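PDB 3MRU: aminoacyl-histidine dipeptidase from Vibrio alginolyticus, which probably hydrolyses dipeptides, among them aminoacyl-histidine dipeptides such as carnosine, as a zinc-binding metallopeptidase of the M20C family. Local coordinates for residues T10-P15 and T471-W476; P27-H32 and H93-D98; F60-A65 and P140-L145; G178-G183 and H425-M430; S370-G375 and G402-A407. All blocks are in the same frame, centred on the assembly; numbering follows the deposited sequence.

Interaction 1. Residues T10-P15 and T471-W476; sequences TLSPAP and TVQLFW
P13 lays its pyrrolidine ring over one face of the W476 indole. Its CG stands 4.0 Å from the centroid of the five-membered ring of W476, 22° off the ring normal, a CH-pi contact displaced toward the rim of the indole. On the neighbouring edge of the proline, P13 CD approaches V472 CG1 at 4.1 Å. Beside this apolar patch lies one polar link: the Q473 amide donates from NE2 to S12 OG at 2.8 Å, with an N-H...O angle of 130°. The hydroxyl oxygen lies in the plane of that amide. Q473 gets there by leaving its helix with CG anti to the backbone N (chi1 179°) and then folding at the next bond, which brings the amide alongside the proline. The peptide bond between S12 and P13 is cis; P13 points at the helix and S12 lies beside it. In the second shell, L16 and W17 of helix 14-25 rest on V472, while S126, A129 and V130 of helix 124-132 pack on W476. P13 occupies the N-cap position of helix 14-25; the whole is a CH-pi proline-tryptophan contact joining the start of the first helix to the last helix, 469-485.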
# COMPACT_ATOMS: atom_id res chain seq x y z
N THR A 10 17.95 23.64 -16.16
CA THR A 10 19.21 24.21 -15.66
C THR A 10 19.37 24.11 -14.14
O THR A 10 20.31 24.67 -13.56
CB THR A 10 19.40 25.65 -16.17
OG1 THR A 10 18.31 26.48 -15.70
CG2 THR A 10 19.47 25.66 -17.68
N LEU A 11 18.44 23.39 -13.51
CA LEU A 11 18.54 22.99 -12.11
C LEU A 11 19.56 21.87 -12.03
O LEU A 11 19.74 21.10 -12.98
CB LEU A 11 17.17 22.50 -11.62
CG LEU A 11 16.11 23.60 -11.50
CD1 LEU A 11 14.72 23.03 -11.35
CD2 LEU A 11 16.43 24.51 -10.35
N SER A 12 20.26 21.77 -10.90
CA SER A 12 21.23 20.70 -10.76
C SER A 12 20.66 19.47 -10.05
O SER A 12 19.91 19.61 -9.09
CB SER A 12 22.49 21.20 -10.08
OG SER A 12 22.25 21.45 -8.72
N PRO A 13 21.02 18.25 -10.53
CA PRO A 13 21.99 17.95 -11.57
C PRO A 13 21.35 18.06 -12.95
O PRO A 13 20.32 17.42 -13.21
CB PRO A 13 22.35 16.50 -11.29
CG PRO A 13 21.12 15.93 -10.80
CD PRO A 13 20.39 17.02 -10.04
N ALA A 14 21.96 18.87 -13.81
CA ALA A 14 21.31 19.24 -15.06
C ALA A 14 20.92 18.06 -15.92
O ALA A 14 19.77 17.99 -16.34
CB ALA A 14 22.13 20.24 -15.85
N PRO A 15 21.85 17.12 -16.17
CA PRO A 15 21.52 16.03 -17.09
C PRO A 15 20.16 15.37 -16.78
O PRO A 15 19.38 15.13 -17.71
CB PRO A 15 22.66 15.04 -16.90
CG PRO A 15 23.81 15.86 -16.44
CD PRO A 15 23.23 16.99 -15.64
N THR A 471 16.47 18.23 -2.88
CA THR A 471 16.62 16.83 -2.51
C THR A 471 16.81 15.97 -3.74
O THR A 471 17.18 14.80 -3.66
CB THR A 471 15.42 16.36 -1.72
OG1 THR A 471 14.44 15.80 -2.60
CG2 THR A 471 14.81 17.54 -1.00
N VAL A 472 16.53 16.54 -4.90
CA VAL A 472 16.77 15.85 -6.15
C VAL A 472 18.29 15.74 -6.32
O VAL A 472 18.80 14.71 -6.78
CB VAL A 472 16.10 16.56 -7.36
CG1 VAL A 472 16.62 15.99 -8.67
CG2 VAL A 472 14.59 16.45 -7.27
N GLN A 473 18.99 16.80 -5.93
CA GLN A 473 20.45 16.81 -5.91
C GLN A 473 20.99 15.74 -4.94
O GLN A 473 21.89 14.96 -5.30
CB GLN A 473 20.97 18.22 -5.57
CG GLN A 473 22.49 18.36 -5.50
CD GLN A 473 23.18 18.07 -6.81
OE1 GLN A 473 23.83 17.04 -6.96
NE2 GLN A 473 23.03 18.98 -7.78
N LEU A 474 20.41 15.68 -3.73
CA LEU A 474 20.70 14.63 -2.75
C LEU A 474 20.43 13.26 -3.35
O LEU A 474 21.34 12.44 -3.46
CB LEU A 474 19.84 14.81 -1.51
CG LEU A 474 20.33 15.73 -0.40
CD1 LEU A 474 21.18 16.89 -0.91
CD2 LEU A 474 19.12 16.26 0.33
N PHE A 475 19.19 13.04 -3.75
CA PHE A 475 18.80 11.76 -4.28
C PHE A 475 19.89 11.30 -5.23
O PHE A 475 20.40 10.19 -5.12
CB PHE A 475 17.45 11.84 -5.00
CG PHE A 475 17.16 10.67 -5.86
CD1 PHE A 475 17.20 10.77 -7.22
CD2 PHE A 475 16.90 9.44 -5.32
CE1 PHE A 475 16.96 9.67 -8.03
CE2 PHE A 475 16.66 8.33 -6.14
CZ PHE A 475 16.70 8.46 -7.49
N TRP A 476 20.30 12.20 -6.12
CA TRP A 476 21.25 11.82 -7.16
C TRP A 476 22.65 11.58 -6.57
O TRP A 476 23.43 10.78 -7.10
CB TRP A 476 21.24 12.86 -8.28
CG TRP A 476 22.38 12.74 -9.21
CD1 TRP A 476 23.60 13.34 -9.08
CD2 TRP A 476 22.45 11.96 -10.42
NE1 TRP A 476 24.42 12.98 -10.12
CE2 TRP A 476 23.74 12.14 -10.96
CE3 TRP A 476 21.55 11.13 -11.10
CZ2 TRP A 476 24.16 11.52 -12.14
CZ3 TRP A 476 21.97 10.51 -12.29
CH2 TRP A 476 23.26 10.71 -12.79

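Interaction 2. Residues P27-H32 and H93-D98; sequences PHPSKH and HDFTQD
F95 makes the first contact of H93-D98 with P27-H32: its CB meets CG of P29 at 3.6 Å, the two side chains passing at a slant. Just ahead of it, D94 shapes the loop, its O accepting from both Q97 N and D98 N. The phenyl ring of F95 leads away from P29, because CG is anti to the carbonyl carbon (chi1 -80°). The ring instead turns a face to the H93 imidazole, whose ND1 stands 3.6 Å above its centre. At T96 the methyl group does the touching: CG2 comes within 3.4 Å of H32 NE2. The H32 imidazole is fixed on its other nitrogen, where ND1 donates to S30 O at 3.1 Å with an N-H...O angle of 160°, the oxygen close to the ring plane. From F95 to D98 four successive carbonyls curl around P27. F95 O and T96 O approach its CB, and Q97 O and D98 O its CG, Q97 O at 3.2 Å. D98 closes the curl with a weak bond from D94 N to its OD1.

On the partner side P29-H32 forms a type II beta turn, and S30, within the turn, bonds through OG to D82 OD2 and M83 O. P29 lies about 12 Å from a bound zinc ion, side chain to metal. Both segments are loops at the surface: P27-H32 lies in the loop between helix 14-25 and helix 36-46, and H93-D98 belongs to the connection from strand 75-80 to strand 102-105.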
# COMPACT_ATOMS: atom_id res chain seq x y z
N PRO A 27 3.34 13.13 -23.12
CA PRO A 27 2.28 12.52 -22.31
C PRO A 27 2.26 11.02 -22.03
O PRO A 27 2.09 10.21 -22.94
CB PRO A 27 1.04 12.69 -23.19
CG PRO A 27 1.32 13.90 -24.00
CD PRO A 27 2.80 13.88 -24.27
N HIS A 28 2.44 10.67 -20.76
CA HIS A 28 2.41 9.28 -20.32
C HIS A 28 1.58 8.91 -19.07
O HIS A 28 2.15 8.56 -18.04
CB HIS A 28 3.94 9.10 -20.09
CG HIS A 28 4.53 10.05 -19.08
ND1 HIS A 28 4.61 11.41 -19.29
CD2 HIS A 28 5.06 9.83 -17.86
CE1 HIS A 28 5.17 11.99 -18.24
NE2 HIS A 28 5.45 11.05 -17.35
N PRO A 29 0.22 8.94 -19.14
CA PRO A 29 -0.55 8.49 -17.98
C PRO A 29 -0.58 6.99 -18.05
O PRO A 29 -0.14 6.41 -19.05
CB PRO A 29 -1.96 9.01 -18.24
CG PRO A 29 -1.84 10.04 -19.31
CD PRO A 29 -0.63 9.69 -20.09
N SER A 30 -1.11 6.36 -17.01
CA SER A 30 -1.11 4.92 -16.94
C SER A 30 -1.75 4.43 -18.21
O SER A 30 -2.65 5.08 -18.75
CB SER A 30 -1.84 4.42 -15.70
OG SER A 30 -1.41 5.14 -14.55
N LYS A 31 -1.23 3.31 -18.71
CA LYS A 31 -1.75 2.66 -19.92
C LYS A 31 -1.41 3.36 -21.28
O LYS A 31 -1.73 2.83 -22.34
CB LYS A 31 -3.25 2.36 -19.77
CG LYS A 31 -3.60 1.32 -18.66
CD LYS A 31 -3.41 -0.15 -19.13
CE LYS A 31 -4.70 -0.68 -19.83
NZ LYS A 31 -4.49 -1.88 -20.73
N HIS A 32 -0.73 4.51 -21.23
CA HIS A 32 -0.34 5.24 -22.44
C HIS A 32 1.16 5.46 -22.52
O HIS A 32 1.65 6.40 -23.15
CB HIS A 32 -1.10 6.53 -22.51
CG HIS A 32 -2.57 6.34 -22.66
ND1 HIS A 32 -3.34 5.69 -21.70
CD2 HIS A 32 -3.42 6.67 -23.66
CE1 HIS A 32 -4.60 5.66 -22.10
NE2 HIS A 32 -4.68 6.25 -23.28
N HIS A 93 -6.96 20.01 -19.83
CA HIS A 93 -5.83 19.11 -20.03
C HIS A 93 -6.24 17.73 -20.53
O HIS A 93 -6.82 16.93 -19.79
CB HIS A 93 -4.99 19.00 -18.73
CG HIS A 93 -3.55 18.62 -18.96
ND1 HIS A 93 -3.11 17.32 -18.91
CD2 HIS A 93 -2.48 19.38 -19.27
CE1 HIS A 93 -1.82 17.29 -19.18
NE2 HIS A 93 -1.41 18.52 -19.41
N ASP A 94 -5.92 17.43 -21.79
CA ASP A 94 -6.12 16.08 -22.28
C ASP A 94 -4.87 15.29 -21.95
O ASP A 94 -3.86 15.38 -22.65
CB ASP A 94 -6.40 16.05 -23.79
CG ASP A 94 -7.21 14.82 -24.22
OD1 ASP A 94 -8.44 14.76 -23.88
OD2 ASP A 94 -6.64 13.94 -24.91
N PHE A 95 -4.93 14.53 -20.88
CA PHE A 95 -3.78 13.73 -20.46
C PHE A 95 -3.21 12.87 -21.57
O PHE A 95 -2.00 12.85 -21.75
CB PHE A 95 -4.08 12.91 -19.19
CG PHE A 95 -3.98 13.73 -17.91
CD1 PHE A 95 -5.07 14.46 -17.44
CD2 PHE A 95 -2.78 13.82 -17.22
CE1 PHE A 95 -4.97 15.23 -16.30
CE2 PHE A 95 -2.68 14.60 -16.06
CZ PHE A 95 -3.77 15.29 -15.61
N THR A 96 -4.04 12.20 -22.35
CA THR A 96 -3.52 11.36 -23.43
C THR A 96 -2.65 12.19 -24.36
O THR A 96 -1.70 11.68 -24.93
CB THR A 96 -4.62 10.59 -24.19
OG1 THR A 96 -5.53 11.52 -24.78
CG2 THR A 96 -5.38 9.62 -23.26
N GLN A 97 -2.97 13.48 -24.50
CA GLN A 97 -2.32 14.32 -25.52
C GLN A 97 -1.45 15.50 -25.10
O GLN A 97 -0.46 15.81 -25.78
CB GLN A 97 -3.45 14.81 -26.41
CG GLN A 97 -3.86 13.81 -27.46
CD GLN A 97 -4.81 14.44 -28.45
OE1 GLN A 97 -5.67 15.24 -28.06
NE2 GLN A 97 -4.64 14.10 -29.73
N ASP A 98 -1.80 16.15 -23.99
CA ASP A 98 -1.10 17.33 -23.50
C ASP A 98 0.11 17.07 -22.59
O ASP A 98 0.11 16.11 -21.79
CB ASP A 98 -2.09 18.27 -22.81
CG ASP A 98 -3.16 18.74 -23.75
OD1 ASP A 98 -3.99 19.58 -23.34
OD2 ASP A 98 -3.18 18.27 -24.91

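Interaction 3. Residues F60-A65 and P140-L145; sequences FIKKPA and PIEVLL
K63 and I141 face each other as an antiparallel hydrogen-bonded pair, K63 N giving to I141 O and I141 N to K63 O, both at 2.8 Å. Two residues along, I61 and V143 repeat the exchange with longer bonds, I61 N to V143 O at 3.2 Å and V143 N to I61 O at 3.1 Å. In the non-hydrogen-bonded pairs between and beyond them, CA-H...O contacts fill in, for example F60 CA to V143 O and K62 CA to I141 O. The strands run 164° apart in direction.

Side chains alternate between two faces. L144 CG is anti to the backbone N (chi1 -162°), which sets the leucine beside F60: its CD2 reaches CE2 of F60 at 3.3 Å, while CD1 sits over a face of the ring. K62 and E142 share this face, but E142 OE2 is taken by K165 N. On the other face I61 and V143 stand together, CB to CB 4.5 Å, and K63 stretches away to put NZ on the carbonyls of L131 and S133. Past the strand end, A65 CB rests near P140 CD at 4.1 Å.

The pair belongs to the six-stranded mixed sheet of the M20 metal-binding domain: strand 50-53 flanks 59-63, and strand 75-80, which carries the zinc ligand H80, flanks 141-146. Helices 36-46 and 124-132 cover the I61 and V143 face, while W163, L159 and L164 pack against F60.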
# COMPACT_ATOMS: atom_id res chain seq x y z
N PHE A 60 14.29 -2.56 -20.94
CA PHE A 60 15.53 -3.02 -20.32
C PHE A 60 16.69 -2.46 -21.12
O PHE A 60 16.71 -2.59 -22.35
CB PHE A 60 15.61 -4.55 -20.33
CG PHE A 60 14.42 -5.23 -19.73
CD1 PHE A 60 13.16 -5.10 -20.29
CD2 PHE A 60 14.58 -6.04 -18.63
CE1 PHE A 60 12.07 -5.73 -19.74
CE2 PHE A 60 13.50 -6.69 -18.08
CZ PHE A 60 12.25 -6.53 -18.63
N ILE A 61 17.66 -1.85 -20.46
CA ILE A 61 18.71 -1.18 -21.19
C ILE A 61 20.04 -1.51 -20.54
O ILE A 61 20.24 -1.27 -19.34
CB ILE A 61 18.47 0.34 -21.22
CG1 ILE A 61 17.27 0.67 -22.09
CG2 ILE A 61 19.70 1.08 -21.72
CD1 ILE A 61 16.68 2.06 -21.89
N LYS A 62 20.95 -2.05 -21.34
CA LYS A 62 22.20 -2.56 -20.79
C LYS A 62 23.40 -1.66 -21.07
O LYS A 62 23.73 -1.35 -22.21
CB LYS A 62 22.45 -4.00 -21.27
CG LYS A 62 23.19 -4.86 -20.24
CD LYS A 62 23.61 -6.24 -20.77
CE LYS A 62 24.72 -6.83 -19.86
NZ LYS A 62 25.23 -8.18 -20.26
N LYS A 63 24.05 -1.24 -19.99
CA LYS A 63 25.28 -0.51 -20.11
C LYS A 63 26.40 -1.23 -19.38
O LYS A 63 26.27 -1.50 -18.18
CB LYS A 63 25.13 0.90 -19.57
CG LYS A 63 26.43 1.70 -19.56
CD LYS A 63 26.14 3.13 -19.22
CE LYS A 63 27.37 3.96 -19.20
NZ LYS A 63 27.05 5.20 -18.46
N PRO A 64 27.50 -1.54 -20.10
CA PRO A 64 28.66 -2.21 -19.52
C PRO A 64 29.40 -1.29 -18.56
O PRO A 64 29.31 -0.06 -18.68
CB PRO A 64 29.53 -2.51 -20.73
CG PRO A 64 29.17 -1.45 -21.71
CD PRO A 64 27.70 -1.25 -21.53
N ALA A 65 30.12 -1.90 -17.62
CA ALA A 65 30.91 -1.18 -16.63
C ALA A 65 31.89 -0.19 -17.25
O ALA A 65 32.42 -0.43 -18.34
CB ALA A 65 31.69 -2.19 -15.77
N PRO A 140 28.75 -3.13 -14.15
CA PRO A 140 27.71 -3.39 -15.16
C PRO A 140 26.32 -2.94 -14.76
O PRO A 140 26.00 -2.95 -13.56
CB PRO A 140 27.66 -4.92 -15.26
CG PRO A 140 28.14 -5.40 -13.93
CD PRO A 140 29.16 -4.39 -13.47
N ILE A 141 25.50 -2.54 -15.73
CA ILE A 141 24.21 -1.94 -15.39
C ILE A 141 23.03 -2.26 -16.31
O ILE A 141 23.14 -2.23 -17.54
CB ILE A 141 24.41 -0.41 -15.19
CG1 ILE A 141 24.85 -0.14 -13.74
CG2 ILE A 141 23.14 0.39 -15.50
CD1 ILE A 141 25.45 1.24 -13.49
N GLU A 142 21.90 -2.55 -15.66
CA GLU A 142 20.62 -2.72 -16.32
C GLU A 142 19.67 -1.68 -15.77
O GLU A 142 19.73 -1.34 -14.59
CB GLU A 142 20.06 -4.12 -16.05
CG GLU A 142 21.03 -5.27 -16.34
CD GLU A 142 20.39 -6.65 -16.18
OE1 GLU A 142 19.55 -7.02 -17.04
OE2 GLU A 142 20.73 -7.37 -15.21
N VAL A 143 18.82 -1.14 -16.64
CA VAL A 143 17.77 -0.25 -16.20
C VAL A 143 16.46 -0.94 -16.51
O VAL A 143 16.27 -1.45 -17.61
CB VAL A 143 17.86 1.16 -16.87
CG1 VAL A 143 16.49 1.76 -17.14
CG2 VAL A 143 18.66 2.10 -15.98
N LEU A 144 15.56 -0.97 -15.53
CA LEU A 144 14.23 -1.51 -15.75
C LEU A 144 13.18 -0.43 -15.68
O LEU A 144 13.01 0.21 -14.65
CB LEU A 144 13.91 -2.58 -14.71
CG LEU A 144 12.78 -3.56 -14.99
CD1 LEU A 144 11.84 -3.09 -16.09
CD2 LEU A 144 13.41 -4.84 -15.40
N LEU A 145 12.47 -0.24 -16.78
CA LEU A 145 11.40 0.74 -16.77
C LEU A 145 10.08 0.03 -16.91
O LEU A 145 9.70 -0.39 -18.01
CB LEU A 145 11.60 1.76 -17.87
CG LEU A 145 12.84 2.63 -17.71
CD1 LEU A 145 13.00 3.50 -18.90
CD2 LEU A 145 12.77 3.49 -16.45

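Interaction 4. Residues G178-G183 and H425-M430; sequences GEVYMG and HKPNIM
Y181 and M430 form a parallel beta bridge where strand 181-199 begins alongside strand 430-432, part of the large mixed sheet. Three backbone hydrogen bonds join the segments. N428 N donates to G178 O at 2.6 Å, a length to be given no weight because G178 is poorly ordered; M430 N reaches V180 O at 2.7 Å. The third, M182 N to M430 O at 3.1 Å, is like the first nearly straight (166°), unlike the second. N428 is the centre of an inverse gamma turn, so the segment bends just before the bridge.

Apolar contacts flank the bridge. V180 CG2 meets CG1 of I429 at 3.5 Å and CB of P427 at 3.7 Å, and F415, F453 and V451 enclose V180 further. Y181 and M430 run their side chains side by side, with M430 CB at the edge of the phenol, near its plane. The Y181 side chain lies about 10 Å from a bound zinc ion and also touches S174 and W403. Beyond the bridge, M182 places CG between its backbone N and carbonyl carbon (chi1 55°) and bends at chi3 as it crosses I429, the sulfur SD stopping 3.6 Å from I429 CG2.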
# COMPACT_ATOMS: atom_id res chain seq x y z
N GLY A 178 16.34 10.37 2.74
CA GLY A 178 16.64 9.79 4.05
C GLY A 178 15.63 8.79 4.60
O GLY A 178 15.54 8.58 5.81
N GLU A 179 14.88 8.17 3.68
CA GLU A 179 13.87 7.16 3.99
C GLU A 179 13.95 5.99 3.04
O GLU A 179 13.42 6.04 1.94
CB GLU A 179 12.49 7.79 3.85
CG GLU A 179 12.10 8.64 5.04
CD GLU A 179 10.59 8.79 5.17
OE1 GLU A 179 9.86 7.90 4.64
OE2 GLU A 179 10.14 9.79 5.79
N VAL A 180 14.60 4.92 3.46
CA VAL A 180 14.70 3.73 2.63
C VAL A 180 13.73 2.60 2.98
O VAL A 180 13.14 2.57 4.06
CB VAL A 180 16.13 3.19 2.62
CG1 VAL A 180 16.67 3.20 1.21
CG2 VAL A 180 17.02 4.01 3.54
N TYR A 181 13.59 1.68 2.03
CA TYR A 181 12.71 0.52 2.17
C TYR A 181 13.48 -0.76 1.92
O TYR A 181 14.16 -0.91 0.91
CB TYR A 181 11.51 0.63 1.22
CG TYR A 181 10.54 1.72 1.61
CD1 TYR A 181 9.97 2.54 0.64
CD2 TYR A 181 10.22 1.94 2.94
CE1 TYR A 181 9.10 3.56 1.00
CE2 TYR A 181 9.34 2.94 3.31
CZ TYR A 181 8.79 3.75 2.34
OH TYR A 181 7.92 4.75 2.71
N MET A 182 13.37 -1.69 2.86
CA MET A 182 14.03 -2.98 2.71
C MET A 182 13.02 -4.12 2.65
O MET A 182 13.39 -5.29 2.47
CB MET A 182 15.06 -3.23 3.82
CG MET A 182 14.52 -3.12 5.23
SD MET A 182 15.82 -3.29 6.46
CE MET A 182 16.51 -4.92 6.07
N GLY A 183 11.74 -3.76 2.79
CA GLY A 183 10.69 -4.75 2.70
C GLY A 183 9.31 -4.15 2.71
O GLY A 183 9.10 -2.99 3.14
N HIS A 425 24.84 11.22 9.72
CA HIS A 425 23.94 10.27 10.38
C HIS A 425 23.46 9.15 9.44
O HIS A 425 23.95 9.02 8.31
CB HIS A 425 22.69 11.01 10.88
CG HIS A 425 22.02 11.85 9.83
ND1 HIS A 425 21.27 11.31 8.80
CD2 HIS A 425 21.99 13.19 9.66
CE1 HIS A 425 20.80 12.28 8.05
NE2 HIS A 425 21.22 13.43 8.54
N LYS A 426 22.52 8.33 9.93
CA LYS A 426 21.92 7.25 9.15
C LYS A 426 20.50 7.53 8.62
O LYS A 426 19.76 8.31 9.22
CB LYS A 426 21.98 5.95 9.98
CG LYS A 426 23.11 5.01 9.54
CD LYS A 426 23.17 3.71 10.38
CE LYS A 426 24.19 3.78 11.54
NZ LYS A 426 23.64 4.51 12.75
N PRO A 427 20.13 6.91 7.47
CA PRO A 427 18.81 7.20 6.93
C PRO A 427 17.78 6.58 7.84
O PRO A 427 18.13 5.80 8.72
CB PRO A 427 18.85 6.60 5.53
CG PRO A 427 19.89 5.54 5.60
CD PRO A 427 20.87 5.93 6.64
N ASN A 428 16.50 6.88 7.60
CA ASN A 428 15.43 6.26 8.38
C ASN A 428 14.96 5.03 7.61
O ASN A 428 13.90 5.05 6.97
CB ASN A 428 14.28 7.25 8.58
CG ASN A 428 13.00 6.57 9.04
OD1 ASN A 428 11.93 7.17 9.02
ND2 ASN A 428 13.11 5.31 9.44
N ILE A 429 15.74 3.96 7.67
CA ILE A 429 15.43 2.71 6.95
C ILE A 429 14.12 2.14 7.49
O ILE A 429 13.90 2.19 8.70
CB ILE A 429 16.53 1.64 7.10
CG1 ILE A 429 17.81 2.07 6.39
CG2 ILE A 429 16.10 0.29 6.51
CD1 ILE A 429 19.06 1.28 6.75
N MET A 430 13.27 1.61 6.61
CA MET A 430 11.91 1.19 7.00
C MET A 430 11.38 -0.10 6.39
O MET A 430 12.02 -0.71 5.52
CB MET A 430 10.92 2.29 6.70
CG MET A 430 10.93 3.36 7.72
SD MET A 430 9.50 4.42 7.52
CE MET A 430 8.39 3.72 8.75

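Interaction 5. Residues S370-G375 and G402-A407; sequences SLIDSG and GWKPDA
D373, in the first turn of helix 373-389, receives the backbone N-H of G402, a side-chain-to-backbone bond that ties the helix start to the loop after strand 393-400. OD1 of D373 takes the hydrogen at 2.8 Å on its syn lone pair, the side facing the other oxygen; OD2 adds a weak bond to the same N-H at 3.3 Å. The carboxylate reaches G402 because CG stands anti to the carbonyl carbon (chi1 -63°), swung to the side of the backbone N.

The buried part lies around L371 and G402, whose CA atoms are 4.9 Å apart. With no side chain on G402, its backbone lies directly against the carbonyl oxygens of S370 and L371. L371 crosses P405 at about a right angle, CD1 to P405 CD 3.9 Å, and both also touch V431 of strand 430-432, with A185 against L371 and M182 against P405. The chain before the helix is held as well: S370 OG is hydrogen-bonded to I372 O and to E347 O, and backbone bonds link S370 with G186 and L371 with E347. The W403 side chain leaves the backbone away from S370-G375 and packs on C184, about 13 Å from a bound zinc ion.

The outer side is more open to solvent. There I372, the N-cap residue of the helix, and exposed K404 meet obliquely through hydrocarbon alone. K404 bends at chi3 (61°), which wraps its chain around the end of I372. Its NZ stays 6.9 Å from D373 OD2, so the opposite charges do not pair, while I372 CD1 lies 3.2 Å from K404 CB, with CG, CD and CE of K404 also around it.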
# COMPACT_ATOMS: atom_id res chain seq x y z
N SER A 370 1.01 -9.39 4.96
CA SER A 370 2.19 -10.07 5.47
C SER A 370 3.44 -9.77 4.65
O SER A 370 3.35 -9.53 3.44
CB SER A 370 1.92 -11.57 5.62
OG SER A 370 3.08 -12.19 6.13
N LEU A 371 4.59 -9.82 5.32
CA LEU A 371 5.89 -9.67 4.67
C LEU A 371 6.29 -11.06 4.21
O LEU A 371 6.65 -11.25 3.05
CB LEU A 371 6.95 -9.12 5.62
CG LEU A 371 6.59 -8.02 6.61
CD1 LEU A 371 7.77 -7.77 7.52
CD2 LEU A 371 6.22 -6.74 5.90
N ILE A 372 6.21 -12.04 5.11
CA ILE A 372 6.43 -13.42 4.67
C ILE A 372 5.14 -13.95 4.02
O ILE A 372 4.08 -14.02 4.66
CB ILE A 372 6.99 -14.37 5.78
CG1 ILE A 372 8.27 -13.80 6.40
CG2 ILE A 372 7.24 -15.78 5.19
CD1 ILE A 372 9.51 -13.69 5.49
N ASP A 373 5.22 -14.31 2.75
CA ASP A 373 4.06 -14.80 2.04
C ASP A 373 3.62 -16.14 2.60
O ASP A 373 2.46 -16.55 2.45
CB ASP A 373 4.34 -14.88 0.55
CG ASP A 373 4.65 -13.51 -0.07
OD1 ASP A 373 4.13 -12.48 0.46
OD2 ASP A 373 5.40 -13.46 -1.08
N SER A 374 4.55 -16.82 3.26
CA SER A 374 4.27 -18.06 3.95
C SER A 374 3.26 -17.82 5.11
O SER A 374 2.30 -18.59 5.30
CB SER A 374 5.59 -18.63 4.44
OG SER A 374 5.40 -19.73 5.30
N GLY A 375 3.45 -16.72 5.84
CA GLY A 375 2.53 -16.33 6.90
C GLY A 375 1.16 -15.88 6.43
O GLY A 375 0.18 -15.97 7.16
N GLY A 402 4.69 -10.23 -1.12
CA GLY A 402 5.35 -9.34 -0.18
C GLY A 402 6.84 -9.40 -0.40
O GLY A 402 7.32 -10.20 -1.20
N TRP A 403 7.57 -8.56 0.34
CA TRP A 403 9.01 -8.44 0.22
C TRP A 403 9.66 -8.62 1.60
O TRP A 403 9.64 -7.69 2.43
CB TRP A 403 9.32 -7.07 -0.40
CG TRP A 403 10.77 -6.61 -0.44
CD1 TRP A 403 11.90 -7.39 -0.45
CD2 TRP A 403 11.22 -5.25 -0.52
NE1 TRP A 403 13.02 -6.60 -0.49
CE2 TRP A 403 12.64 -5.28 -0.54
CE3 TRP A 403 10.57 -4.01 -0.56
CZ2 TRP A 403 13.41 -4.12 -0.61
CZ3 TRP A 403 11.33 -2.86 -0.62
CH2 TRP A 403 12.74 -2.92 -0.65
N LYS A 404 10.24 -9.80 1.86
CA LYS A 404 10.78 -10.08 3.19
C LYS A 404 12.10 -9.35 3.44
O LYS A 404 13.02 -9.44 2.64
CB LYS A 404 10.88 -11.60 3.47
CG LYS A 404 12.19 -12.34 3.09
CD LYS A 404 12.07 -13.86 3.27
CE LYS A 404 10.96 -14.41 2.36
NZ LYS A 404 10.96 -15.90 2.20
N PRO A 405 12.18 -8.61 4.55
CA PRO A 405 13.40 -7.89 4.88
C PRO A 405 14.54 -8.77 5.42
O PRO A 405 14.40 -9.43 6.44
CB PRO A 405 12.94 -6.87 5.93
CG PRO A 405 11.76 -7.49 6.57
CD PRO A 405 11.12 -8.39 5.55
N ASP A 406 15.66 -8.78 4.71
CA ASP A 406 16.88 -9.45 5.15
C ASP A 406 17.82 -8.47 5.85
O ASP A 406 18.35 -7.54 5.22
CB ASP A 406 17.60 -10.09 3.96
CG ASP A 406 19.00 -10.58 4.32
OD1 ASP A 406 19.18 -11.18 5.42
OD2 ASP A 406 19.92 -10.38 3.48
N ALA A 407 18.04 -8.69 7.15
CA ALA A 407 18.86 -7.80 7.95
C ALA A 407 20.34 -7.87 7.60
O ALA A 407 20.92 -8.96 7.44
CB ALA A 407 18.71 -8.10 9.40

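Along the chain, interaction 1 joins regions near the two ends, and the other four fall between its segments. Interactions 2 and 3 interlock, their segments alternating; both close before interaction 4 opens, and interaction 5 lies within the span of interaction 4. Interactions 2 and 3 are 27 Å apart, centre to centre, in the part of the fold that carries the zinc ions, 3 in the six-stranded sheet and 2 in loops beside it. Interactions 4 and 5, centres 17 Å apart, touch directly: W403 packs on the backbone of Y181 to G183. Strand 181-199 thus connects them, carrying the chain from near the zinc site into the large mixed sheet of the elongated molecule.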